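CurH (Lyngbya majuscula, PDB 3KG7) probably catalyses the dehydration of beta-hydroxyacyl intermediates, as the dehydratase domain of a module of the curacin polyketide synthase. Local coordinates at residues C[12-17]-C[25-30]; C[29-34]-C[83-88]; C[105-110]-C[117-122]. All blocks are in the same frame, centred on the assembly; numbering follows the deposited sequence.

Contact 1: C[12-17]-C[25-30]; sequences LGNKLE and IYHQDI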
ATOM      1  N   LEU C  12       2.066  -7.669  12.436  1.00 82.69           N
ATOM      2  CA  LEU C  12       2.406  -6.934  11.226  1.00 80.32           C
ATOM      3  C   LEU C  12       1.364  -5.899  10.794  1.00 80.18           C
ATOM      4  O   LEU C  12       1.694  -4.936  10.102  1.00 82.19           O
ATOM      5  CB  LEU C  12       2.682  -7.910  10.083  1.00 79.73           C
ATOM      6  CG  LEU C  12       4.041  -8.607  10.072  1.00 78.28           C
ATOM      7  CD1 LEU C  12       4.056  -9.609   8.949  1.00 77.71           C
ATOM      8  CD2 LEU C  12       5.161  -7.617   9.898  1.00 76.36           C
ATOM      9  N   GLY C  13       0.116  -6.096  11.198  1.00 78.96           N
ATOM     10  CA  GLY C  13      -0.967  -5.249  10.731  1.00 78.15           C
ATOM     11  C   GLY C  13      -1.517  -5.737   9.408  1.00 79.15           C
ATOM     12  O   GLY C  13      -1.586  -6.950   9.153  1.00 78.85           O
ATOM     13  N   ASN C  14      -1.889  -4.778   8.566  1.00 79.02           N
ATOM     14  CA  ASN C  14      -2.511  -5.058   7.285  1.00 78.52           C
ATOM     15  C   ASN C  14      -1.505  -5.243   6.174  1.00 76.89           C
ATOM     16  O   ASN C  14      -0.584  -4.447   6.042  1.00 78.27           O
ATOM     17  CB  ASN C  14      -3.447  -3.918   6.912  1.00 78.38           C
ATOM     18  CG  ASN C  14      -4.561  -3.757   7.885  1.00 78.87           C
ATOM     19  OD1 ASN C  14      -5.606  -4.392   7.761  1.00 80.22           O
ATOM     20  ND2 ASN C  14      -4.354  -2.898   8.868  1.00 79.36           N
ATOM     21  N   LYS C  15      -1.728  -6.265   5.356  1.00 76.32           N
ATOM     22  CA  LYS C  15      -0.863  -6.592   4.237  1.00 76.27           C
ATOM     23  C   LYS C  15      -1.395  -5.961   2.959  1.00 76.68           C
ATOM     24  O   LYS C  15      -2.563  -6.156   2.606  1.00 78.88           O
ATOM     25  CB  LYS C  15      -0.810  -8.117   4.072  1.00 77.59           C
ATOM     26  CG  LYS C  15       0.256  -8.601   3.123  1.00 79.70           C
ATOM     27  CD  LYS C  15       0.093 -10.058   2.751  1.00 79.63           C
ATOM     28  CE  LYS C  15       1.368 -10.563   2.089  1.00 82.06           C
ATOM     29  NZ  LYS C  15       1.272 -11.934   1.523  1.00 81.96           N
ATOM     30  N   LEU C  16      -0.543  -5.213   2.262  1.00 76.77           N
ATOM     31  CA  LEU C  16      -0.896  -4.687   0.950  1.00 77.11           C
ATOM     32  C   LEU C  16       0.177  -5.026  -0.063  1.00 77.30           C
ATOM     33  O   LEU C  16       1.336  -4.694   0.135  1.00 77.74           O
ATOM     34  CB  LEU C  16      -1.129  -3.176   1.002  1.00 77.32           C
ATOM     35  CG  LEU C  16      -1.914  -2.584  -0.174  1.00 76.84           C
ATOM     36  CD1 LEU C  16      -3.302  -3.192  -0.299  1.00 75.17           C
ATOM     37  CD2 LEU C  16      -2.019  -1.080  -0.013  1.00 77.70           C
ATOM     38  N   GLU C  17      -0.221  -5.705  -1.137  1.00 78.55           N
ATOM     39  CA  GLU C  17       0.677  -6.018  -2.245  1.00 79.29           C
ATOM     40  C   GLU C  17       0.543  -4.978  -3.350  1.00 79.20           C
ATOM     41  O   GLU C  17      -0.550  -4.759  -3.894  1.00 76.87           O
ATOM     42  CB  GLU C  17       0.392  -7.414  -2.787  1.00 79.66           C
ATOM     43  CG  GLU C  17       1.033  -8.528  -1.966  1.00 84.01           C
ATOM     44  CD  GLU C  17       0.430  -9.915  -2.217  1.00 84.25           C
ATOM     45  OE1 GLU C  17      -0.530 -10.042  -3.010  1.00 85.04           O
ATOM     46  OE2 GLU C  17       0.920 -10.885  -1.602  1.00 85.63           O
ATOM     47  N   ILE C  25       3.574  -3.859   1.623  1.00 78.32           N
ATOM     48  CA  ILE C  25       3.557  -2.963   2.780  1.00 81.38           C
ATOM     49  C   ILE C  25       2.724  -3.607   3.856  1.00 80.16           C
ATOM     50  O   ILE C  25       1.620  -4.067   3.589  1.00 81.74           O
ATOM     51  CB  ILE C  25       2.938  -1.566   2.493  1.00 82.97           C
ATOM     52  CG1 ILE C  25       3.545  -0.927   1.256  1.00 87.10           C
ATOM     53  CG2 ILE C  25       3.156  -0.612   3.672  1.00 82.21           C
ATOM     54  CD1 ILE C  25       2.744   0.265   0.764  1.00 92.00           C
ATOM     55  N   TYR C  26       3.266  -3.639   5.068  1.00 79.08           N
ATOM     56  CA  TYR C  26       2.500  -3.984   6.242  1.00 78.01           C
ATOM     57  C   TYR C  26       2.259  -2.723   7.067  1.00 78.91           C
ATOM     58  O   TYR C  26       3.195  -2.125   7.604  1.00 80.55           O
ATOM     59  CB  TYR C  26       3.234  -5.041   7.047  1.00 79.46           C
ATOM     60  CG  TYR C  26       3.490  -6.329   6.286  1.00 81.77           C
ATOM     61  CD1 TYR C  26       2.606  -7.415   6.390  1.00 78.76           C
ATOM     62  CD2 TYR C  26       4.624  -6.473   5.469  1.00 79.77           C
ATOM     63  CE1 TYR C  26       2.835  -8.602   5.699  1.00 79.26           C
ATOM     64  CE2 TYR C  26       4.862  -7.665   4.770  1.00 78.09           C
ATOM     65  CZ  TYR C  26       3.963  -8.721   4.895  1.00 80.41           C
ATOM     66  OH  TYR C  26       4.188  -9.899   4.213  1.00 83.62           O
ATOM     67  N   HIS C  27       1.003  -2.299   7.148  1.00 76.85           N
ATOM     68  CA  HIS C  27       0.687  -1.055   7.833  1.00 75.43           C
ATOM     69  C   HIS C  27      -0.275  -1.249   8.988  1.00 76.17           C
ATOM     70  O   HIS C  27      -1.244  -1.993   8.873  1.00 80.44           O
ATOM     71  CB  HIS C  27       0.175  -0.008   6.846  1.00 72.38           C
ATOM     72  CG  HIS C  27      -1.100  -0.380   6.163  1.00 72.89           C
ATOM     73  ND1 HIS C  27      -2.310   0.199   6.485  1.00 72.71           N
ATOM     74  CD2 HIS C  27      -1.355  -1.257   5.162  1.00 72.89           C
ATOM     75  CE1 HIS C  27      -3.257  -0.306   5.712  1.00 71.51           C
ATOM     76  NE2 HIS C  27      -2.705  -1.192   4.902  1.00 73.15           N
ATOM     77  N   GLN C  28       0.009  -0.580  10.102  1.00 76.55           N
ATOM     78  CA  GLN C  28      -0.838  -0.635  11.293  1.00 77.36           C
ATOM     79  C   GLN C  28      -0.646   0.612  12.124  1.00 79.07           C
ATOM     80  O   GLN C  28       0.326   1.344  11.944  1.00 80.58           O
ATOM     81  CB  GLN C  28      -0.479  -1.843  12.158  1.00 77.41           C
ATOM     82  CG  GLN C  28       0.862  -1.706  12.866  1.00 77.35           C
ATOM     83  CD  GLN C  28       1.353  -3.009  13.441  1.00 79.81           C
ATOM     84  OE1 GLN C  28       0.606  -3.715  14.116  1.00 82.32           O
ATOM     85  NE2 GLN C  28       2.617  -3.340  13.181  1.00 78.75           N
ATOM     86  N   ASP C  29      -1.566   0.832  13.055  1.00 80.59           N
ATOM     87  CA  ASP C  29      -1.420   1.898  14.027  1.00 80.72           C
ATOM     88  C   ASP C  29      -0.920   1.315  15.336  1.00 79.31           C
ATOM     89  O   ASP C  29      -1.591   0.480  15.948  1.00 80.54           O
ATOM     90  CB  ASP C  29      -2.740   2.654  14.199  1.00 81.91           C
ATOM     91  CG  ASP C  29      -3.055   3.545  13.003  1.00 85.11           C
ATOM     92  OD1 ASP C  29      -3.589   4.653  13.205  1.00 86.93           O
ATOM     93  OD2 ASP C  29      -2.753   3.149  11.854  1.00 87.97           O
ATOM     94  N   ILE C  30       0.265   1.743  15.755  1.00 77.55           N
ATOM     95  CA  ILE C  30       0.856   1.218  16.968  1.00 76.86           C
ATOM     96  C   ILE C  30       0.569   2.136  18.138  1.00 77.38           C
ATOM     97  O   ILE C  30       0.852   3.328  18.085  1.00 79.14           O
ATOM     98  CB  ILE C  30       2.363   0.972  16.817  1.00 76.49           C
ATOM     99  CG1 ILE C  30       2.614   0.014  15.644  1.00 75.31           C
ATOM    100  CG2 ILE C  30       2.946   0.442  18.140  1.00 75.68           C
ATOM    101  CD1 ILE C  30       4.061  -0.472  15.490  1.00 77.83           C
TER
HETATM  102  O   HOH W   1       3.121  -2.991  10.569  1.00 41.14           O
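Leu12 lays its CD1 methyl over one face of the Tyr26 ring, 4.0 Å from the ring centroid, in a CH-pi contact. Tyr26 has CG beside its backbone N (chi1 -60°), which lays the ring alongside Leu12 and Lys15. Lys15 runs beside the same ring and points the same way. The extended Lys15 chain sets CG against Tyr26 CE1 and brings Lys15 CE to 3.6 Å from Tyr26 OH. Lys15 NZ forms a salt bridge with Glu17 OE2, though the hydrogen bond in it is weak.

The opposite face of the hairpin carries Asn14, His27, Leu16 and Ile25. His27 puts CG between its backbone N and carbonyl carbon (chi1 63°), which swings the imidazole across to Asn14. Asn14 CB sits over one face of the His27 ring, 3.8 Å from its centroid, a CH-pi contact. Two donors of Asn14 grip His27 O from opposite faces of its plane: the backbone N at 2.9 Å and the amide ND2 at 3.2 Å. The paired bonds of Leu16 with Ile25 continue the antiparallel ladder.

Gly13 passes Gln28 with its CA 3.7 Å from Gln28 CB. A side chain at Gly13 would clash there. Water 1 donates to Leu12 O and Tyr26 O and accepts weakly from Gln28 NE2, whose stronger partner is Leu11 O. Gln28 OE1 bonds to His35 NE2.

These strands form an N-terminal beta hairpin of the hotdog fold. Helix 52-62 packs on Leu12, Tyr26 and Gln28. Leu16, Ile25 and His27 meet the second subunit, and strand 86-92 lies along the other edge of strand 24-30.

Contact 2: C[29-34]-C[83-88]; sequences DINLNN and NTTRET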
ATOM      1  N   ASP C  29      -1.566   0.832  13.055  1.00 80.59           N
ATOM      2  CA  ASP C  29      -1.420   1.898  14.027  1.00 80.72           C
ATOM      3  C   ASP C  29      -0.920   1.315  15.336  1.00 79.31           C
ATOM      4  O   ASP C  29      -1.591   0.480  15.948  1.00 80.54           O
ATOM      5  CB  ASP C  29      -2.740   2.654  14.199  1.00 81.91           C
ATOM      6  CG  ASP C  29      -3.055   3.545  13.003  1.00 85.11           C
ATOM      7  OD1 ASP C  29      -3.589   4.653  13.205  1.00 86.93           O
ATOM      8  OD2 ASP C  29      -2.753   3.149  11.854  1.00 87.97           O
ATOM      9  N   ILE C  30       0.265   1.743  15.755  1.00 77.55           N
ATOM     10  CA  ILE C  30       0.856   1.218  16.968  1.00 76.86           C
ATOM     11  C   ILE C  30       0.569   2.136  18.138  1.00 77.38           C
ATOM     12  O   ILE C  30       0.852   3.328  18.085  1.00 79.14           O
ATOM     13  CB  ILE C  30       2.363   0.972  16.817  1.00 76.49           C
ATOM     14  CG1 ILE C  30       2.614   0.014  15.644  1.00 75.31           C
ATOM     15  CG2 ILE C  30       2.946   0.442  18.140  1.00 75.68           C
ATOM     16  CD1 ILE C  30       4.061  -0.472  15.490  1.00 77.83           C
ATOM     17  N   ASN C  31      -0.023   1.562  19.182  1.00 77.35           N
ATOM     18  CA  ASN C  31      -0.239   2.236  20.460  1.00 75.88           C
ATOM     19  C   ASN C  31      -0.353   1.205  21.579  1.00 76.68           C
ATOM     20  O   ASN C  31      -0.222   0.003  21.334  1.00 78.17           O
ATOM     21  CB  ASN C  31      -1.482   3.118  20.399  1.00 74.95           C
ATOM     22  CG  ASN C  31      -2.661   2.409  19.784  1.00 76.27           C
ATOM     23  OD1 ASN C  31      -2.958   1.256  20.120  1.00 77.40           O
ATOM     24  ND2 ASN C  31      -3.338   3.087  18.865  1.00 74.49           N
ATOM     25  N   LEU C  32      -0.600   1.669  22.801  1.00 76.68           N
ATOM     26  CA  LEU C  32      -0.689   0.769  23.951  1.00 76.72           C
ATOM     27  C   LEU C  32      -1.947  -0.097  23.945  1.00 77.38           C
ATOM     28  O   LEU C  32      -1.987  -1.138  24.586  1.00 77.75           O
ATOM     29  CB  LEU C  32      -0.535   1.538  25.267  1.00 75.87           C
ATOM     30  CG  LEU C  32       0.864   2.115  25.540  1.00 75.94           C
ATOM     31  CD1 LEU C  32       0.952   2.653  26.958  1.00 75.17           C
ATOM     32  CD2 LEU C  32       1.979   1.095  25.284  1.00 71.91           C
ATOM     33  N   ASN C  33      -2.963   0.335  23.210  1.00 79.23           N
ATOM     34  CA  ASN C  33      -4.155  -0.478  22.990  1.00 81.95           C
ATOM     35  C   ASN C  33      -3.874  -1.696  22.119  1.00 82.60           C
ATOM     36  O   ASN C  33      -4.195  -2.824  22.494  1.00 82.13           O
ATOM     37  CB  ASN C  33      -5.275   0.355  22.357  1.00 81.78           C
ATOM     38  CG  ASN C  33      -6.389   0.652  23.317  1.00 81.32           C
ATOM     39  OD1 ASN C  33      -6.253   0.490  24.528  1.00 80.88           O
ATOM     40  ND2 ASN C  33      -7.516   1.086  22.779  1.00 84.21           N
ATOM     41  N   ASN C  34      -3.293  -1.443  20.949  1.00 83.48           N
ATOM     42  CA  ASN C  34      -2.906  -2.482  20.011  1.00 85.05           C
ATOM     43  C   ASN C  34      -1.843  -3.404  20.592  1.00 85.99           C
ATOM     44  O   ASN C  34      -1.953  -4.634  20.503  1.00 87.48           O
ATOM     45  CB  ASN C  34      -2.330  -1.826  18.757  1.00 88.52           C
ATOM     46  CG  ASN C  34      -3.393  -1.367  17.797  1.00 92.49           C
ATOM     47  OD1 ASN C  34      -4.222  -0.507  18.120  1.00 93.12           O
ATOM     48  ND2 ASN C  34      -3.377  -1.938  16.593  1.00 93.61           N
ATOM     49  N   ASN C  83      -1.810   7.800  25.240  1.00 87.95           N
ATOM     50  CA  ASN C  83      -2.705   7.665  24.083  1.00 86.39           C
ATOM     51  C   ASN C  83      -2.040   7.903  22.720  1.00 84.90           C
ATOM     52  O   ASN C  83      -2.719   7.948  21.690  1.00 84.26           O
ATOM     53  CB  ASN C  83      -3.914   8.595  24.240  1.00 87.57           C
ATOM     54  CG  ASN C  83      -3.525   9.977  24.727  1.00 88.49           C
ATOM     55  OD1 ASN C  83      -2.716  10.672  24.103  1.00 88.95           O
ATOM     56  ND2 ASN C  83      -4.092  10.378  25.858  1.00 89.30           N
ATOM     57  N   THR C  84      -0.717   8.053  22.724  1.00 83.03           N
ATOM     58  CA  THR C  84       0.045   8.252  21.496  1.00 82.40           C
ATOM     59  C   THR C  84      -0.152   7.088  20.533  1.00 82.34           C
ATOM     60  O   THR C  84      -0.022   5.925  20.923  1.00 83.07           O
ATOM     61  CB  THR C  84       1.542   8.443  21.789  1.00 82.28           C
ATOM     62  OG1 THR C  84       1.717   9.630  22.578  1.00 84.38           O
ATOM     63  CG2 THR C  84       2.338   8.567  20.493  1.00 80.75           C
ATOM     64  N   THR C  85      -0.495   7.425  19.290  1.00 80.86           N
ATOM     65  CA  THR C  85      -0.629   6.473  18.193  1.00 80.41           C
ATOM     66  C   THR C  85       0.393   6.829  17.141  1.00 79.08           C
ATOM     67  O   THR C  85       0.489   7.976  16.731  1.00 81.77           O
ATOM     68  CB  THR C  85      -2.044   6.535  17.549  1.00 81.48           C
ATOM     69  OG1 THR C  85      -3.000   5.950  18.437  1.00 83.73           O
ATOM     70  CG2 THR C  85      -2.103   5.794  16.204  1.00 80.31           C
ATOM     71  N   ARG C  86       1.157   5.836  16.712  1.00 77.53           N
ATOM     72  CA  ARG C  86       2.092   6.008  15.615  1.00 78.38           C
ATOM     73  C   ARG C  86       1.703   5.130  14.439  1.00 78.99           C
ATOM     74  O   ARG C  86       1.632   3.910  14.553  1.00 79.21           O
ATOM     75  CB  ARG C  86       3.527   5.721  16.074  1.00 78.84           C
ATOM     76  CG  ARG C  86       4.023   6.738  17.073  1.00 75.97           C
ATOM     77  CD  ARG C  86       5.488   6.999  16.907  1.00 78.41           C
ATOM     78  NE  ARG C  86       5.736   8.419  16.701  1.00 78.05           N
ATOM     79  CZ  ARG C  86       6.169   8.947  15.567  1.00 77.48           C
ATOM     80  NH1 ARG C  86       6.439   8.183  14.518  1.00 76.69           N
ATOM     81  NH2 ARG C  86       6.346  10.248  15.489  1.00 80.28           N
ATOM     82  N   GLU C  87       1.425   5.784  13.319  1.00 79.08           N
ATOM     83  CA  GLU C  87       1.128   5.140  12.047  1.00 79.78           C
ATOM     84  C   GLU C  87       2.416   4.492  11.531  1.00 78.98           C
ATOM     85  O   GLU C  87       3.364   5.190  11.184  1.00 79.95           O
ATOM     86  CB  GLU C  87       0.654   6.230  11.091  1.00 79.52           C
ATOM     87  CG  GLU C  87       0.090   5.777   9.766  1.00 82.10           C
ATOM     88  CD  GLU C  87      -0.476   6.944   8.960  1.00 81.71           C
ATOM     89  OE1 GLU C  87      -1.076   7.857   9.577  1.00 83.43           O
ATOM     90  OE2 GLU C  87      -0.324   6.945   7.721  1.00 80.00           O
ATOM     91  N   THR C  88       2.452   3.164  11.490  1.00 78.00           N
ATOM     92  CA  THR C  88       3.688   2.441  11.216  1.00 78.96           C
ATOM     93  C   THR C  88       3.623   1.667   9.898  1.00 78.14           C
ATOM     94  O   THR C  88       2.581   1.131   9.545  1.00 78.80           O
ATOM     95  CB  THR C  88       4.000   1.499  12.389  1.00 80.23           C
ATOM     96  OG1 THR C  88       3.792   2.204  13.623  1.00 80.25           O
ATOM     97  CG2 THR C  88       5.433   1.008  12.333  1.00 79.40           C
TER
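Ile30 and Arg86 form an antiparallel hydrogen-bonded pair. Ile30 N donates to Arg86 O at 2.8 Å, and Arg86 N returns a nearly straight bond to Ile30 O. Arg86 O also accepts from Thr88 OG1, which comes from the other face of the carbonyl plane.

Side-chain hydrogen bonds follow where the pairing ends. Asn31 and Thr85 lie side by side. The Asn31 amide reaches across with ND2 to Thr85 OG1 at 2.9 Å, and the hydroxyl lies close to the amide plane. With chi1 at 47°, Asn31 CG stands between the backbone N and the carbonyl carbon, which places the amide between Thr85 and Asn34. Asn31 OD1 accepts from Asn34 N at 2.8 Å, an Asx motif.

Packing is lighter. The CG1 and CD1 atoms of Ile30 cross the side chain of Thr88. Thr85 CG2 touches Asp29 OD1 at 3.5 Å; Asp29 shares its face of the sheet with Glu87.

Both ends of the Asn31 amide are used, which probably fixes its rotation. The carboxylates of Asp29 and Glu87 are near but not in contact. Glu87 is paired with Arg108, which probably eases any repulsion between them.

Contact 3: C[105-110]-C[117-122]; sequences VFSRDG and QQHASM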
ATOM      1  N   VAL C 105      11.482   0.149   7.988  1.00 76.79           N
ATOM      2  CA  VAL C 105      10.370   0.442   8.891  1.00 76.46           C
ATOM      3  C   VAL C 105      10.312   1.935   9.184  1.00 77.93           C
ATOM      4  O   VAL C 105      11.279   2.519   9.681  1.00 79.47           O
ATOM      5  CB  VAL C 105      10.489  -0.339  10.223  1.00 76.98           C
ATOM      6  CG1 VAL C 105       9.421   0.120  11.230  1.00 76.56           C
ATOM      7  CG2 VAL C 105      10.416  -1.861   9.979  1.00 76.60           C
ATOM      8  N   PHE C 106       9.172   2.540   8.864  1.00 78.12           N
ATOM      9  CA  PHE C 106       8.921   3.962   9.088  1.00 78.34           C
ATOM     10  C   PHE C 106       7.707   4.137   9.991  1.00 78.79           C
ATOM     11  O   PHE C 106       6.821   3.276  10.011  1.00 77.13           O
ATOM     12  CB  PHE C 106       8.619   4.661   7.756  1.00 79.84           C
ATOM     13  CG  PHE C 106       9.817   4.846   6.864  1.00 80.06           C
ATOM     14  CD1 PHE C 106      10.412   6.097   6.733  1.00 81.34           C
ATOM     15  CD2 PHE C 106      10.336   3.780   6.131  1.00 81.10           C
ATOM     16  CE1 PHE C 106      11.524   6.283   5.896  1.00 81.17           C
ATOM     17  CE2 PHE C 106      11.450   3.955   5.297  1.00 80.98           C
ATOM     18  CZ  PHE C 106      12.040   5.204   5.178  1.00 79.95           C
ATOM     19  N   SER C 107       7.666   5.244  10.733  1.00 78.06           N
ATOM     20  CA  SER C 107       6.438   5.667  11.398  1.00 76.32           C
ATOM     21  C   SER C 107       6.331   7.178  11.441  1.00 76.35           C
ATOM     22  O   SER C 107       7.331   7.876  11.298  1.00 76.03           O
ATOM     23  CB  SER C 107       6.310   5.071  12.801  1.00 74.54           C
ATOM     24  OG  SER C 107       7.242   5.634  13.693  1.00 73.95           O
ATOM     25  N   ARG C 108       5.101   7.668  11.590  1.00 77.24           N
ATOM     26  CA  ARG C 108       4.820   9.078  11.841  1.00 77.47           C
ATOM     27  C   ARG C 108       3.675   9.151  12.851  1.00 79.51           C
ATOM     28  O   ARG C 108       2.908   8.192  12.996  1.00 79.25           O
ATOM     29  CB  ARG C 108       4.475   9.814  10.537  1.00 76.42           C
ATOM     30  CG  ARG C 108       3.047   9.607  10.029  1.00 77.12           C
ATOM     31  CD  ARG C 108       2.774  10.260   8.667  1.00 74.86           C
ATOM     32  NE  ARG C 108       1.571   9.691   8.046  1.00 74.42           N
ATOM     33  CZ  ARG C 108       1.047  10.070   6.877  1.00 74.21           C
ATOM     34  NH1 ARG C 108       1.599  11.039   6.161  1.00 74.30           N
ATOM     35  NH2 ARG C 108      -0.044   9.473   6.421  1.00 73.12           N
ATOM     36  N   ASP C 109       3.562  10.276  13.557  1.00 82.47           N
ATOM     37  CA  ASP C 109       2.487  10.443  14.529  1.00 81.38           C
ATOM     38  C   ASP C 109       1.154  10.372  13.814  1.00 84.00           C
ATOM     39  O   ASP C 109       0.994  10.941  12.732  1.00 86.54           O
ATOM     40  CB  ASP C 109       2.611  11.762  15.291  1.00 79.78           C
ATOM     41  CG  ASP C 109       1.643  11.847  16.472  1.00 79.30           C
ATOM     42  OD1 ASP C 109       2.092  11.687  17.630  1.00 77.15           O
ATOM     43  OD2 ASP C 109       0.429  12.052  16.244  1.00 79.62           O
ATOM     44  N   GLY C 110       0.211   9.654  14.417  1.00 85.51           N
ATOM     45  CA  GLY C 110      -1.129   9.503  13.871  1.00 88.82           C
ATOM     46  C   GLY C 110      -1.809  10.847  13.721  1.00 93.05           C
ATOM     47  O   GLY C 110      -2.076  11.288  12.602  1.00 93.70           O
ATOM     48  N   GLN C 117       9.520   9.102  10.113  1.00 77.74           N
ATOM     49  CA  GLN C 117      10.771   8.805  10.792  1.00 78.49           C
ATOM     50  C   GLN C 117      11.104   7.354  10.539  1.00 79.19           C
ATOM     51  O   GLN C 117      10.241   6.495  10.666  1.00 80.48           O
ATOM     52  CB  GLN C 117      10.618   9.024  12.298  1.00 79.22           C
ATOM     53  CG  GLN C 117      10.205  10.442  12.716  1.00 81.77           C
ATOM     54  CD  GLN C 117      10.154  10.622  14.233  1.00 82.38           C
ATOM     55  OE1 GLN C 117      10.993  10.092  14.972  1.00 84.08           O
ATOM     56  NE2 GLN C 117       9.173  11.379  14.700  1.00 83.11           N
ATOM     57  N   GLN C 118      12.354   7.071  10.191  1.00 78.96           N
ATOM     58  CA  GLN C 118      12.771   5.693   9.978  1.00 77.60           C
ATOM     59  C   GLN C 118      13.302   5.083  11.272  1.00 77.83           C
ATOM     60  O   GLN C 118      14.006   5.736  12.035  1.00 79.98           O
ATOM     61  CB  GLN C 118      13.802   5.601   8.853  1.00 75.96           C
ATOM     62  CG  GLN C 118      13.834   4.229   8.165  1.00 78.55           C
ATOM     63  CD  GLN C 118      14.995   4.062   7.200  1.00 77.60           C
ATOM     64  OE1 GLN C 118      15.426   5.022   6.557  1.00 78.13           O
ATOM     65  NE2 GLN C 118      15.508   2.834   7.096  1.00 76.43           N
ATOM     66  N   HIS C 119      12.958   3.827  11.513  1.00 77.88           N
ATOM     67  CA  HIS C 119      13.380   3.149  12.723  1.00 77.73           C
ATOM     68  C   HIS C 119      14.344   1.999  12.444  1.00 79.52           C
ATOM     69  O   HIS C 119      15.207   1.685  13.277  1.00 81.10           O
ATOM     70  CB  HIS C 119      12.157   2.686  13.508  1.00 75.24           C
ATOM     71  CG  HIS C 119      11.206   3.796  13.824  1.00 74.20           C
ATOM     72  ND1 HIS C 119      11.503   4.797  14.726  1.00 73.63           N
ATOM     73  CD2 HIS C 119       9.972   4.076  13.344  1.00 72.78           C
ATOM     74  CE1 HIS C 119      10.491   5.641  14.791  1.00 74.05           C
ATOM     75  NE2 HIS C 119       9.548   5.224  13.964  1.00 74.82           N
ATOM     76  N   ALA C 120      14.208   1.390  11.266  1.00 78.75           N
ATOM     77  CA  ALA C 120      15.012   0.225  10.926  1.00 79.92           C
ATOM     78  C   ALA C 120      15.198   0.001   9.422  1.00 80.32           C
ATOM     79  O   ALA C 120      14.350   0.382   8.611  1.00 82.09           O
ATOM     80  CB  ALA C 120      14.425  -1.024  11.576  1.00 80.13           C
ATOM     81  N   SER C 121      16.328  -0.617   9.075  1.00 80.01           N
ATOM     82  CA  SER C 121      16.573  -1.123   7.729  1.00 80.56           C
ATOM     83  C   SER C 121      17.294  -2.456   7.834  1.00 81.30           C
ATOM     84  O   SER C 121      18.047  -2.680   8.786  1.00 81.40           O
ATOM     85  CB  SER C 121      17.430  -0.144   6.928  1.00 80.45           C
ATOM     86  OG  SER C 121      18.636   0.145   7.614  1.00 80.67           O
HETATM   87  N   MSE C 122      17.063  -3.333   6.867  1.00 83.12           N
HETATM   88  CA  MSE C 122      17.775  -4.612   6.793  1.00 88.35           C
HETATM   89  C   MSE C 122      17.528  -5.300   5.457  1.00 84.67           C
HETATM   90  O   MSE C 122      16.688  -4.859   4.669  1.00 83.58           O
HETATM   91  CB  MSE C 122      17.372  -5.540   7.942  1.00 90.18           C
HETATM   92  CG  MSE C 122      15.951  -6.056   7.854  1.00 95.45           C
HETATM   93 SE   MSE C 122      15.114  -6.233   9.608  1.00103.34          SE
HETATM   94  CE  MSE C 122      15.037  -4.340  10.093  1.00 98.32           C
TER
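Ser107 OG and His119 NE2 share a hydrogen bond, with the hydroxyl at the imidazole edge. The pair is modelled very close, which is doubtful at this resolution. Either could be the donor. His119 ND1 bonds to Gln75 O, and Ser107 OG also takes a bond from Arg86 NH1.

Backbone bonds join the two strands. Ser107 and Gln117 are joined by two, Ser107 N to Gln117 O at 2.9 Å and Gln117 N to Ser107 O at 2.8 Å. Beyond them the register slips by one residue: His119 N donates to Val105 O at 2.8 Å, and Val105 N donates to Ala120 O. His119 and Ala120 thus both face Val105, a classic beta bulge in the hairpin of strands 101-109 and 117-124, within the double hotdog fold. Gln118 NE2 also reaches Ala120 O, at 3.1 Å, from the face of the carbonyl opposite Val105 N.

Packing lies outside these bonds. Gln118 has CG anti to its own backbone N (chi1 -155°), and its extended chain crosses the Phe106 ring. Gln118 CG sits over one face of the Phe106 ring, 3.7 Å from its centroid, a CH-pi contact, and the amide plane is turned 25° from the ring. Phe106 also packs on Ala19 of the second subunit. An alanine here would probably leave Gln118 CG without the ring it lies on and Ala19 of the second subunit without its packing partner. Val105 CB meets Ala120 CB at 4.2 Å, with Tyr54 of helix 52-62 against both residues.

From the N terminus, contact 1 closes first, a short loop that folds strand 24-30 back on strand 14-17. Contact 2 begins where contact 1 ends, the two overlapping at Asp29 and Ile30. It closes a much longer loop, which contains helix 52-62 and strand 66-73 and brings in strand 86-92. Contact 3 follows in series and closes a second short hairpin, 101-109 with 117-124; none nests. Strand 24-30 joins contacts 1 and 2, with Gln28 O and Thr88 N as backbone hydrogen-bond partners. A hydrogen bond from Arg86 to Ser107 and a salt bridge from Glu87 to Arg108 tie contact 2 to contact 3. Contacts 1 and 3 do not touch, but both reach the second subunit.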